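Local coordinates for glutamate--tRNA ligase (Elizabethkingia anophelis, PDB 6B1Z), which catalyses the ATP-dependent attachment of glutamate to tRNA, a charging step that supplies aminoacyl-tRNA for protein synthesis, at residues Asp97-Tyr102 with Asn214-His219; Glu104-Thr109 with Glu244-Asp249; Glu300-Glu305 with Ala398-Asp403. All coordinates share one frame; numbering follows the deposited sequence.

Contact 1 (Asp97-Tyr102 with Asn214-His219); sequences DIYDRY and NIIDDH. With EDO (1,2-ethanediol), chain V; FMT (formic acid), chain B; EDO (1,2-ethanediol), chain S; FMT (formic acid), chain N.
Y99 and Y102 of helix 96-106 close over I216 of helix 210-220, inside the Rossmann-type catalytic domain of this class I synthetase. The two short helical segments run steeply across each other; their axes pass 10.6 Å apart at their closest, and their directions differ by 105°. I216 has the most surface buried here. Its CG2, anti to the backbone N, enters a corner formed by three residues: it comes 3.5 Å from Y102 CD2, lies in the plane of the Y99 ring at its CD1 edge, and reaches I98 CG2 at 3.9 Å, the two isoleucines lying alongside and pointing opposite ways. The CD1 branch of I216 covers the base of the same corner, 3.8 Å from Y102 CB, and also touches Y99 CD1.

Next to this apolar patch the chemistry turns polar. With CG anti to the carbonyl carbon (chi1 -60°), Y99 runs along the interface and brings its hydroxyl to the D217 carboxylate. The Y99 OH donates to D217 OD2 at 2.7 Å, on the syn side and close to the carboxylate plane. The same OD2 accepts from Q92 NE2, while OD1 is held by a salt bridge with R95, so both oxygens of this buried carboxylate have partners and its rotation should be well fixed. On the same helix, D218 pairs with R15 and R49; N214 OD1 is shared by R49 and Q92. Outside the two segments, W248 stacks on H219 and meets Y102 edge-to-face, covering that end of the interface. The phenol and carboxylate planes stay 35° apart, and D217 OD1 comes within 3.4 Å of Y99 CE1.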
loop_
_atom_site.group_PDB
_atom_site.type_symbol
_atom_site.label_atom_id
_atom_site.label_comp_id
_atom_site.label_asym_id
_atom_site.label_seq_id
_atom_site.Cartn_x
_atom_site.Cartn_y
_atom_site.Cartn_z
ATOM N N ASP A 97 18.844 27.519 -1.459
ATOM C CA ASP A 97 18.816 28.984 -1.494
ATOM C C ASP A 97 17.476 29.524 -0.992
ATOM O O ASP A 97 17.431 30.570 -0.325
ATOM C CB ASP A 97 19.122 29.486 -2.903
ATOM C CG ASP A 97 20.611 29.537 -3.188
ATOM O OD1 ASP A 97 21.387 28.915 -2.426
ATOM O OD2 ASP A 97 21.007 30.206 -4.165
ATOM N N ILE A 98 16.377 28.825 -1.297
ATOM C CA ILE A 98 15.069 29.188 -0.751
ATOM C C ILE A 98 15.088 29.081 0.764
ATOM O O ILE A 98 14.616 29.977 1.483
ATOM C CB ILE A 98 13.967 28.298 -1.363
ATOM C CG1 ILE A 98 13.889 28.520 -2.871
ATOM C CG2 ILE A 98 12.624 28.574 -0.712
ATOM C CD1 ILE A 98 13.090 27.462 -3.627
ATOM N N TYR A 99 15.627 27.977 1.275
ATOM C CA TYR A 99 15.631 27.780 2.719
ATOM C C TYR A 99 16.496 28.824 3.413
ATOM O O TYR A 99 16.146 29.307 4.499
ATOM C CB TYR A 99 16.116 26.374 3.053
ATOM C CG TYR A 99 15.258 25.266 2.475
ATOM C CD1 TYR A 99 13.868 25.372 2.405
ATOM C CD2 TYR A 99 15.854 24.118 1.978
ATOM C CE1 TYR A 99 13.098 24.320 1.859
ATOM C CE2 TYR A 99 15.108 23.082 1.439
ATOM C CZ TYR A 99 13.741 23.189 1.378
ATOM O OH TYR A 99 13.029 22.149 0.824
ATOM N N ASP A 100 17.633 29.181 2.807
ATOM C CA ASP A 100 18.502 30.197 3.406
ATOM C C ASP A 100 17.780 31.530 3.546
ATOM O O ASP A 100 17.924 32.221 4.562
ATOM C CB ASP A 100 19.759 30.376 2.556
ATOM C CG ASP A 100 20.725 29.219 2.683
ATOM O OD1 ASP A 100 20.530 28.332 3.537
ATOM O OD2 ASP A 100 21.690 29.195 1.882
ATOM N N ARG A 101 16.997 31.902 2.534
ATOM C CA ARG A 101 16.227 33.139 2.582
ATOM C C ARG A 101 15.298 33.156 3.792
ATOM O O ARG A 101 15.237 34.149 4.530
ATOM C CB ARG A 101 15.445 33.287 1.268
ATOM C CG ARG A 101 14.482 34.458 1.182
ATOM C CD ARG A 101 14.162 34.810 -0.285
ATOM N NE ARG A 101 13.127 33.967 -0.884
ATOM C CZ ARG A 101 13.334 33.102 -1.877
ATOM N NH1 ARG A 101 14.547 32.952 -2.402
ATOM N NH2 ARG A 101 12.321 32.386 -2.352
ATOM N N TYR A 102 14.595 32.044 4.032
ATOM C CA TYR A 102 13.621 32.006 5.115
ATOM C C TYR A 102 14.258 31.740 6.465
ATOM O O TYR A 102 13.694 32.145 7.491
ATOM C CB TYR A 102 12.534 30.986 4.781
ATOM C CG TYR A 102 11.711 31.485 3.617
ATOM C CD1 TYR A 102 11.143 32.749 3.645
ATOM C CD2 TYR A 102 11.560 30.725 2.464
ATOM C CE1 TYR A 102 10.410 33.229 2.583
ATOM C CE2 TYR A 102 10.824 31.196 1.398
ATOM C CZ TYR A 102 10.250 32.444 1.465
ATOM O OH TYR A 102 9.519 32.919 0.401
ATOM N N ASN A 214 9.019 21.783 5.308
ATOM C CA ASN A 214 7.675 21.547 4.805
ATOM C C ASN A 214 6.798 22.787 4.909
ATOM O O ASN A 214 5.996 23.039 4.006
ATOM C CB ASN A 214 7.031 20.352 5.506
ATOM C CG ASN A 214 7.517 19.037 4.954
ATOM O OD1 ASN A 214 8.013 18.977 3.825
ATOM N ND2 ASN A 214 7.389 17.977 5.737
ATOM N N ILE A 215 6.932 23.596 5.975
ATOM C CA ILE A 215 6.083 24.786 6.004
ATOM C C ILE A 215 6.565 25.804 4.965
ATOM O O ILE A 215 5.749 26.480 4.331
ATOM C CB ILE A 215 5.955 25.392 7.426
ATOM C CG1 ILE A 215 7.254 26.020 7.932
ATOM C CG2 ILE A 215 5.384 24.356 8.414
ATOM C CD1 ILE A 215 7.261 27.547 7.799
ATOM N N ILE A 216 7.886 25.914 4.755
ATOM C CA ILE A 216 8.410 26.794 3.704
ATOM C C ILE A 216 7.879 26.356 2.347
ATOM O O ILE A 216 7.376 27.170 1.558
ATOM C CB ILE A 216 9.949 26.793 3.711
ATOM C CG1 ILE A 216 10.489 27.556 4.937
ATOM C CG2 ILE A 216 10.510 27.370 2.374
ATOM C CD1 ILE A 216 11.954 27.291 5.211
ATOM N N ASP A 217 7.964 25.058 2.068
ATOM C CA ASP A 217 7.588 24.611 0.731
ATOM C C ASP A 217 6.082 24.544 0.530
ATOM O O ASP A 217 5.614 24.735 -0.597
ATOM C CB ASP A 217 8.227 23.257 0.426
ATOM C CG ASP A 217 9.741 23.353 0.222
ATOM O OD1 ASP A 217 10.263 24.472 -0.021
ATOM O OD2 ASP A 217 10.403 22.301 0.291
ATOM N N ASP A 218 5.306 24.257 1.575
ATOM C CA ASP A 218 3.856 24.342 1.430
ATOM C C ASP A 218 3.428 25.774 1.138
ATOM O O ASP A 218 2.529 26.011 0.324
ATOM C CB ASP A 218 3.166 23.780 2.673
ATOM C CG ASP A 218 3.318 22.282 2.774
ATOM O OD1 ASP A 218 3.069 21.726 3.860
ATOM O OD2 ASP A 218 3.696 21.665 1.736
ATOM N N HIS A 219 4.092 26.750 1.760
ATOM C CA HIS A 219 3.828 28.146 1.439
ATOM C C HIS A 219 4.236 28.472 0.005
ATOM O O HIS A 219 3.429 29.003 -0.773
ATOM C CB HIS A 219 4.566 29.040 2.438
ATOM C CG HIS A 219 4.395 30.505 2.176
ATOM N ND1 HIS A 219 3.223 31.177 2.451
ATOM C CD2 HIS A 219 5.244 31.420 1.660
ATOM C CE1 HIS A 219 3.361 32.448 2.119
ATOM N NE2 HIS A 219 4.577 32.623 1.633
HETATM C C1 EDO V . 3.939 21.012 7.081
HETATM O O1 EDO V . 4.730 20.810 8.254
HETATM C C2 EDO V . 2.747 21.885 7.433
HETATM O O2 EDO V . 2.360 22.649 6.283
HETATM C C FMT B . 21.173 25.983 -4.348
HETATM O O1 FMT B . 20.149 26.407 -3.815
HETATM O O2 FMT B . 21.187 25.124 -5.229
HETATM C C1 EDO S . 25.361 28.944 -5.792
HETATM O O1 EDO S . 24.659 27.860 -5.174
HETATM C C2 EDO S . 24.407 30.119 -5.960
HETATM O O2 EDO S . 23.667 30.302 -4.747
HETATM C C FMT N . 8.586 13.816 5.680
HETATM O O1 FMT N . 9.666 13.278 5.430
HETATM O O2 FMT N . 8.231 14.904 5.224
#

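Contact 2 (Glu104-Thr109 with Glu244-Asp249); sequences EQILKT and EAMGWD. With EDO (1,2-ethanediol), chain C.
M246 and Q105 bury the most surface here, with A245 third. The M246 side chain folds back on itself, bent at chi2 (-58°) and chi3 (-74°), and this brings its SD and CE up to the other segment. M246 SD sits 3.8 Å from I106 CB, the methionine nearly perpendicular to the isoleucine. M246 CE lies against the amide of Q105, 3.6 Å from Q105 CD. At its root, M246 CB rests over the centre of the W248 ring, so the methionine is wedged between that indole and helix 96-106.

Q105 reaches across fully extended, and its amide ends among polar atoms of the other segment. Q105 NE2 lies 3.0 Å from M246 O; its clear bond is to a water that in turn donates to A245 O. At the other end of the amide, Q105 OE1 accepts from a second water at 2.7 Å; that water takes the N-H of W248 NE1. Two water bridges thus hold the amide from both its ends.

A245 CB meets I106 CD1 at 4.3 Å, and A245 O lies 3.6 Å from T109 CG2. T109 closes a type I turn from I106; I106 O accepts from both T109 N and T109 OG1. On the other segment G247 leaves the helical conformation after helix 236-246, with positive phi (73°) and two bonds back into the last turn: a Schellman motif.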
loop_
_atom_site.group_PDB
_atom_site.type_symbol
_atom_site.label_atom_id
_atom_site.label_comp_id
_atom_site.label_asym_id
_atom_site.label_seq_id
_atom_site.Cartn_x
_atom_site.Cartn_y
_atom_site.Cartn_z
ATOM N N GLU A 104 17.048 33.301 7.280
ATOM C CA GLU A 104 17.356 34.686 7.631
ATOM C C GLU A 104 16.113 35.402 8.155
ATOM O O GLU A 104 16.190 36.167 9.130
ATOM C CB GLU A 104 17.941 35.420 6.418
ATOM C CG GLU A 104 18.302 36.874 6.704
ATOM C CD GLU A 104 18.657 37.658 5.453
ATOM O OE1 GLU A 104 18.681 37.058 4.356
ATOM O OE2 GLU A 104 18.905 38.879 5.570
ATOM N N GLN A 105 14.953 35.140 7.542
ATOM C CA GLN A 105 13.720 35.803 7.963
ATOM C C GLN A 105 13.332 35.403 9.382
ATOM O O GLN A 105 13.067 36.268 10.230
ATOM C CB GLN A 105 12.583 35.492 6.988
ATOM C CG GLN A 105 11.294 36.230 7.326
ATOM C CD GLN A 105 10.140 35.875 6.420
ATOM O OE1 GLN A 105 10.319 35.654 5.217
ATOM N NE2 GLN A 105 8.938 35.827 6.988
ATOM N N ILE A 106 13.304 34.100 9.671
ATOM C CA ILE A 106 12.829 33.684 10.988
ATOM C C ILE A 106 13.800 34.092 12.092
ATOM O O ILE A 106 13.376 34.271 13.245
ATOM C CB ILE A 106 12.538 32.166 11.048
ATOM C CG1 ILE A 106 11.560 31.884 12.214
ATOM C CG2 ILE A 106 13.839 31.352 11.185
ATOM C CD1 ILE A 106 11.090 30.463 12.304
ATOM N N LEU A 107 15.087 34.267 11.778
ATOM C CA LEU A 107 16.039 34.705 12.793
ATOM C C LEU A 107 15.826 36.154 13.202
ATOM O O LEU A 107 16.394 36.580 14.214
ATOM C CB LEU A 107 17.478 34.512 12.296
ATOM C CG LEU A 107 17.979 33.065 12.299
ATOM C CD1 LEU A 107 19.351 32.988 11.627
ATOM C CD2 LEU A 107 18.025 32.514 13.724
ATOM N N LYS A 108 15.026 36.916 12.454
ATOM C CA LYS A 108 14.676 38.267 12.882
ATOM C C LYS A 108 13.527 38.293 13.883
ATOM O O LYS A 108 13.243 39.363 14.443
ATOM C CB LYS A 108 14.322 39.118 11.668
ATOM C CG LYS A 108 15.516 39.372 10.772
ATOM C CD LYS A 108 15.103 39.956 9.438
ATOM C CE LYS A 108 16.302 40.059 8.510
ATOM N NZ LYS A 108 15.923 40.476 7.133
ATOM N N THR A 109 12.880 37.160 14.130
ATOM C CA THR A 109 11.744 37.048 15.037
ATOM C C THR A 109 12.196 36.543 16.405
ATOM O O THR A 109 13.321 36.079 16.587
ATOM C CB THR A 109 10.672 36.096 14.486
ATOM O OG1 THR A 109 11.069 34.733 14.689
ATOM C CG2 THR A 109 10.429 36.309 12.998
ATOM N N GLU A 244 2.712 31.358 11.679
ATOM C CA GLU A 244 2.583 32.634 12.378
ATOM C C GLU A 244 3.921 33.364 12.450
ATOM O O GLU A 244 3.995 34.579 12.204
ATOM C CB GLU A 244 2.020 32.396 13.777
ATOM C CG GLU A 244 1.863 33.674 14.593
ATOM C CD GLU A 244 1.338 33.403 15.989
ATOM O OE1 GLU A 244 0.582 32.432 16.175
ATOM O OE2 GLU A 244 1.690 34.164 16.909
ATOM N N ALA A 245 4.993 32.646 12.794
ATOM C CA ALA A 245 6.308 33.272 12.914
ATOM C C ALA A 245 6.736 33.924 11.602
ATOM O O ALA A 245 7.386 34.982 11.608
ATOM C CB ALA A 245 7.346 32.238 13.368
ATOM N N MET A 246 6.331 33.345 10.478
ATOM C CA MET A 246 6.726 33.819 9.163
ATOM C C MET A 246 5.784 34.874 8.605
ATOM O O MET A 246 6.056 35.419 7.524
ATOM C CB MET A 246 6.809 32.643 8.186
ATOM C CG MET A 246 7.803 31.541 8.620
ATOM S SD MET A 246 9.499 32.113 8.840
ATOM C CE MET A 246 9.998 32.324 7.120
ATOM N N GLY A 247 4.709 35.182 9.324
ATOM C CA GLY A 247 3.691 36.102 8.852
ATOM C C GLY A 247 2.814 35.543 7.757
ATOM O O GLY A 247 2.309 36.315 6.925
ATOM N N TRP A 248 2.609 34.225 7.741
ATOM C CA TRP A 248 1.916 33.523 6.669
ATOM C C TRP A 248 0.627 32.879 7.166
ATOM O O TRP A 248 0.450 32.626 8.364
ATOM C CB TRP A 248 2.797 32.413 6.064
ATOM C CG TRP A 248 4.071 32.874 5.423
ATOM C CD1 TRP A 248 4.372 34.129 4.957
ATOM C CD2 TRP A 248 5.221 32.066 5.176
ATOM N NE1 TRP A 248 5.648 34.143 4.440
ATOM C CE2 TRP A 248 6.190 32.889 4.567
ATOM C CE3 TRP A 248 5.527 30.716 5.412
ATOM C CZ2 TRP A 248 7.443 32.409 4.180
ATOM C CZ3 TRP A 248 6.776 30.241 5.033
ATOM C CH2 TRP A 248 7.717 31.089 4.418
ATOM N N ASP A 249 -0.274 32.620 6.218
ATOM C CA ASP A 249 -1.504 31.884 6.479
ATOM C C ASP A 249 -1.266 30.388 6.321
ATOM O O ASP A 249 -0.735 29.946 5.300
ATOM C CB ASP A 249 -2.607 32.325 5.516
ATOM C CG ASP A 249 -3.021 33.763 5.730
ATOM O OD1 ASP A 249 -2.972 34.229 6.884
ATOM O OD2 ASP A 249 -3.400 34.415 4.741
HETATM C C1 EDO C . -0.639 36.706 8.030
HETATM O O1 EDO C . -2.000 36.269 7.943
HETATM C C2 EDO C . -0.180 36.673 9.484
HETATM O O2 EDO C . -0.178 35.326 9.976
HETATM O O HOH W 1 8.479 36.779 9.819
HETATM O O HOH W 2 7.995 35.983 3.805
#

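Contact 3 (Glu300-Glu305 with Ala398-Asp403); sequences EGYLPE and ATFVKD
F400 reaches across to G301 and Y302, and its ring can be followed outward from CB. From CB, chi1 of -58° puts CG anti to the carbonyl carbon and carries the ring toward the other segment. F400 CD1 is the first ring atom to arrive: it lies 3.5 Å from G301 O, which meets the ring in plane at its edge, and 3.6 Å from E300 O. F400 CE1 goes further and stands over the centre of the Y302 ring, 3.6 Å above its plane. F400 CZ, at the tip, is 3.6 Å from Y302 CZ and also close to Y302 OH. This is a T-shaped stack, the edge of F400 on the face of Y302, with centroids 5.0 Å apart and planes at 78°.

The phenylalanine thus joins the catalytic part of the enzyme, which contributes Y302, to the start of helix 401-406 in the part assigned to anticodon binding. N355 of helix 348-361 ties the same two segments: its OD1 accepts from L303 N, and its ND2 serves both G301 O and T399 O. The backbone carrying F400 is held in turn by D403, whose OD2 takes T399 N at 2.9 Å on the anti side and F400 N from above the carboxylate plane.

One face of the F400 ring is covered by a water sitting 3.5 Å above its centre. That water donates to E300 O and, at longer range, to E300 OE1, and accepts from K402 NZ. The direct E300-K402 ion pair is long, E300 OE1 to K402 NZ 3.7 Å, and less certain because the lysine has a second conformer. A different water joins G301 O to V401 N.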
loop_
_atom_site.group_PDB
_atom_site.type_symbol
_atom_site.label_atom_id
_atom_site.label_comp_id
_atom_site.label_asym_id
_atom_site.label_seq_id
_atom_site.Cartn_x
_atom_site.Cartn_y
_atom_site.Cartn_z
ATOM N N GLU A 300 2.557 -10.326 -6.257
ATOM C CA GLU A 300 1.731 -11.393 -5.701
ATOM C C GLU A 300 0.425 -11.574 -6.460
ATOM O O GLU A 300 -0.360 -12.462 -6.108
ATOM C CB GLU A 300 1.432 -11.119 -4.220
ATOM C CG GLU A 300 2.640 -11.333 -3.311
ATOM C CD GLU A 300 3.127 -12.775 -3.317
ATOM O OE1 GLU A 300 2.290 -13.685 -3.172
ATOM O OE2 GLU A 300 4.342 -12.999 -3.486
ATOM N N GLY A 301 0.170 -10.782 -7.496
ATOM C CA GLY A 301 -0.999 -10.987 -8.327
ATOM C C GLY A 301 -2.208 -10.143 -7.991
ATOM O O GLY A 301 -3.294 -10.410 -8.525
ATOM N N TYR A 302 -2.060 -9.125 -7.143
ATOM C CA TYR A 302 -3.179 -8.223 -6.880
ATOM C C TYR A 302 -3.351 -7.276 -8.058
ATOM O O TYR A 302 -2.377 -6.707 -8.559
ATOM C CB TYR A 302 -2.967 -7.437 -5.577
ATOM C CG TYR A 302 -3.155 -8.275 -4.330
ATOM C CD1 TYR A 302 -2.116 -9.051 -3.823
ATOM C CD2 TYR A 302 -4.378 -8.285 -3.652
ATOM C CE1 TYR A 302 -2.273 -9.810 -2.679
ATOM C CE2 TYR A 302 -4.544 -9.056 -2.492
ATOM C CZ TYR A 302 -3.498 -9.817 -2.027
ATOM O OH TYR A 302 -3.653 -10.584 -0.889
ATOM N N LEU A 303 -4.580 -7.164 -8.549
ATOM C CA LEU A 303 -4.865 -6.285 -9.667
ATOM C C LEU A 303 -4.884 -4.848 -9.153
ATOM O O LEU A 303 -5.412 -4.600 -8.072
ATOM C CB LEU A 303 -6.216 -6.645 -10.289
ATOM C CG LEU A 303 -6.329 -8.104 -10.746
ATOM C CD1 LEU A 303 -7.782 -8.444 -11.046
ATOM C CD2 LEU A 303 -5.440 -8.347 -11.955
ATOM N N PRO A 304 -4.261 -3.895 -9.858
ATOM C CA PRO A 304 -4.156 -2.543 -9.285
ATOM C C PRO A 304 -5.501 -1.892 -9.009
ATOM O O PRO A 304 -5.635 -1.163 -8.015
ATOM C CB PRO A 304 -3.345 -1.771 -10.337
ATOM C CG PRO A 304 -3.499 -2.569 -11.627
ATOM C CD PRO A 304 -3.594 -4.010 -11.170
ATOM N N GLU A 305 -6.510 -2.142 -9.847
ATOM C CA GLU A 305 -7.834 -1.585 -9.603
ATOM C C GLU A 305 -8.449 -2.152 -8.333
ATOM O O GLU A 305 -9.153 -1.438 -7.609
ATOM C CB GLU A 305 -8.748 -1.871 -10.786
ATOM C CG GLU A 305 -8.255 -1.272 -12.097
ATOM C CD GLU A 305 -7.250 -2.157 -12.839
ATOM O OE1 GLU A 305 -6.867 -3.258 -12.347
ATOM O OE2 GLU A 305 -6.850 -1.738 -13.952
ATOM N N ALA A 398 -11.402 -18.430 -8.755
ATOM C CA ALA A 398 -10.040 -17.992 -8.493
ATOM C C ALA A 398 -10.008 -16.666 -7.748
ATOM O O ALA A 398 -10.862 -15.791 -7.941
ATOM C CB ALA A 398 -9.276 -17.839 -9.808
ATOM N N THR A 399 -8.995 -16.520 -6.897
ATOM C CA THR A 399 -8.690 -15.241 -6.269
ATOM C C THR A 399 -7.545 -14.527 -6.968
ATOM O O THR A 399 -7.527 -13.291 -7.017
ATOM C CB THR A 399 -8.356 -15.463 -4.790
ATOM O OG1 THR A 399 -9.441 -16.181 -4.184
ATOM C CG2 THR A 399 -8.170 -14.132 -4.036
ATOM N N PHE A 400 -6.618 -15.296 -7.540
ATOM C CA PHE A 400 -5.475 -14.810 -8.298
ATOM C C PHE A 400 -5.388 -15.626 -9.577
ATOM O O PHE A 400 -5.784 -16.794 -9.588
ATOM C CB PHE A 400 -4.163 -14.964 -7.501
ATOM C CG PHE A 400 -4.183 -14.245 -6.187
ATOM C CD1 PHE A 400 -3.895 -12.901 -6.129
ATOM C CD2 PHE A 400 -4.540 -14.905 -5.019
ATOM C CE1 PHE A 400 -3.939 -12.213 -4.935
ATOM C CE2 PHE A 400 -4.587 -14.232 -3.811
ATOM C CZ PHE A 400 -4.280 -12.873 -3.765
ATOM N N VAL A 401 -4.834 -15.026 -10.639
ATOM C CA VAL A 401 -4.715 -15.749 -11.909
ATOM C C VAL A 401 -3.955 -17.062 -11.731
ATOM O O VAL A 401 -4.312 -18.083 -12.335
ATOM C CB VAL A 401 -4.062 -14.858 -12.982
ATOM C CG1 VAL A 401 -3.712 -15.684 -14.226
ATOM C CG2 VAL A 401 -4.983 -13.724 -13.329
ATOM N N LYS A 402 -2.924 -17.081 -10.871
ATOM C CA LYS A 402 -2.141 -18.304 -10.697
ATOM C C LYS A 402 -2.990 -19.460 -10.171
ATOM O O LYS A 402 -2.650 -20.626 -10.404
ATOM C CB LYS A 402 -0.955 -18.055 -9.757
ATOM C CG LYS A 402 -1.332 -17.916 -8.278
ATOM C CD LYS A 402 -0.132 -17.548 -7.406
ATOM C CE LYS A 402 -0.588 -16.727 -6.194
ATOM N NZ LYS A 402 0.489 -15.842 -5.628
ATOM N N ASP A 403 -4.094 -19.161 -9.462
ATOM C CA ASP A 403 -4.975 -20.214 -8.948
ATOM C C ASP A 403 -5.559 -21.049 -10.080
ATOM O O ASP A 403 -5.874 -22.227 -9.881
ATOM C CB ASP A 403 -6.153 -19.628 -8.155
ATOM C CG ASP A 403 -5.739 -18.825 -6.947
ATOM O OD1 ASP A 403 -4.569 -18.898 -6.518
ATOM O OD2 ASP A 403 -6.636 -18.128 -6.418
HETATM O O HOH W 3 -0.890 -14.049 -3.801
HETATM O O HOH W 4 -3.579 -12.411 -10.425
#

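In the fold
Contacts 1 and 2 are neighbours in the catalytic domain, centres 11 Å apart, and share helix 96-106; contact 3 lies at the junction with the anticodon-binding part, its centre about 44 and 52 Å from theirs. Contact 1 is buried, and the Y99-D217 pair that crosses it has protein partners. Contact 2, partly buried where helices 96-106 and 236-246 end, uses water to bridge its glutamine. The two run together where W248 packs on I215 and M246 CE lies against Y102 CD1. Contact 3 is a surface contact between loop segments leading into helices, with no direct hydrogen bond across; it relies on an aromatic pair, waters and a long ion pair.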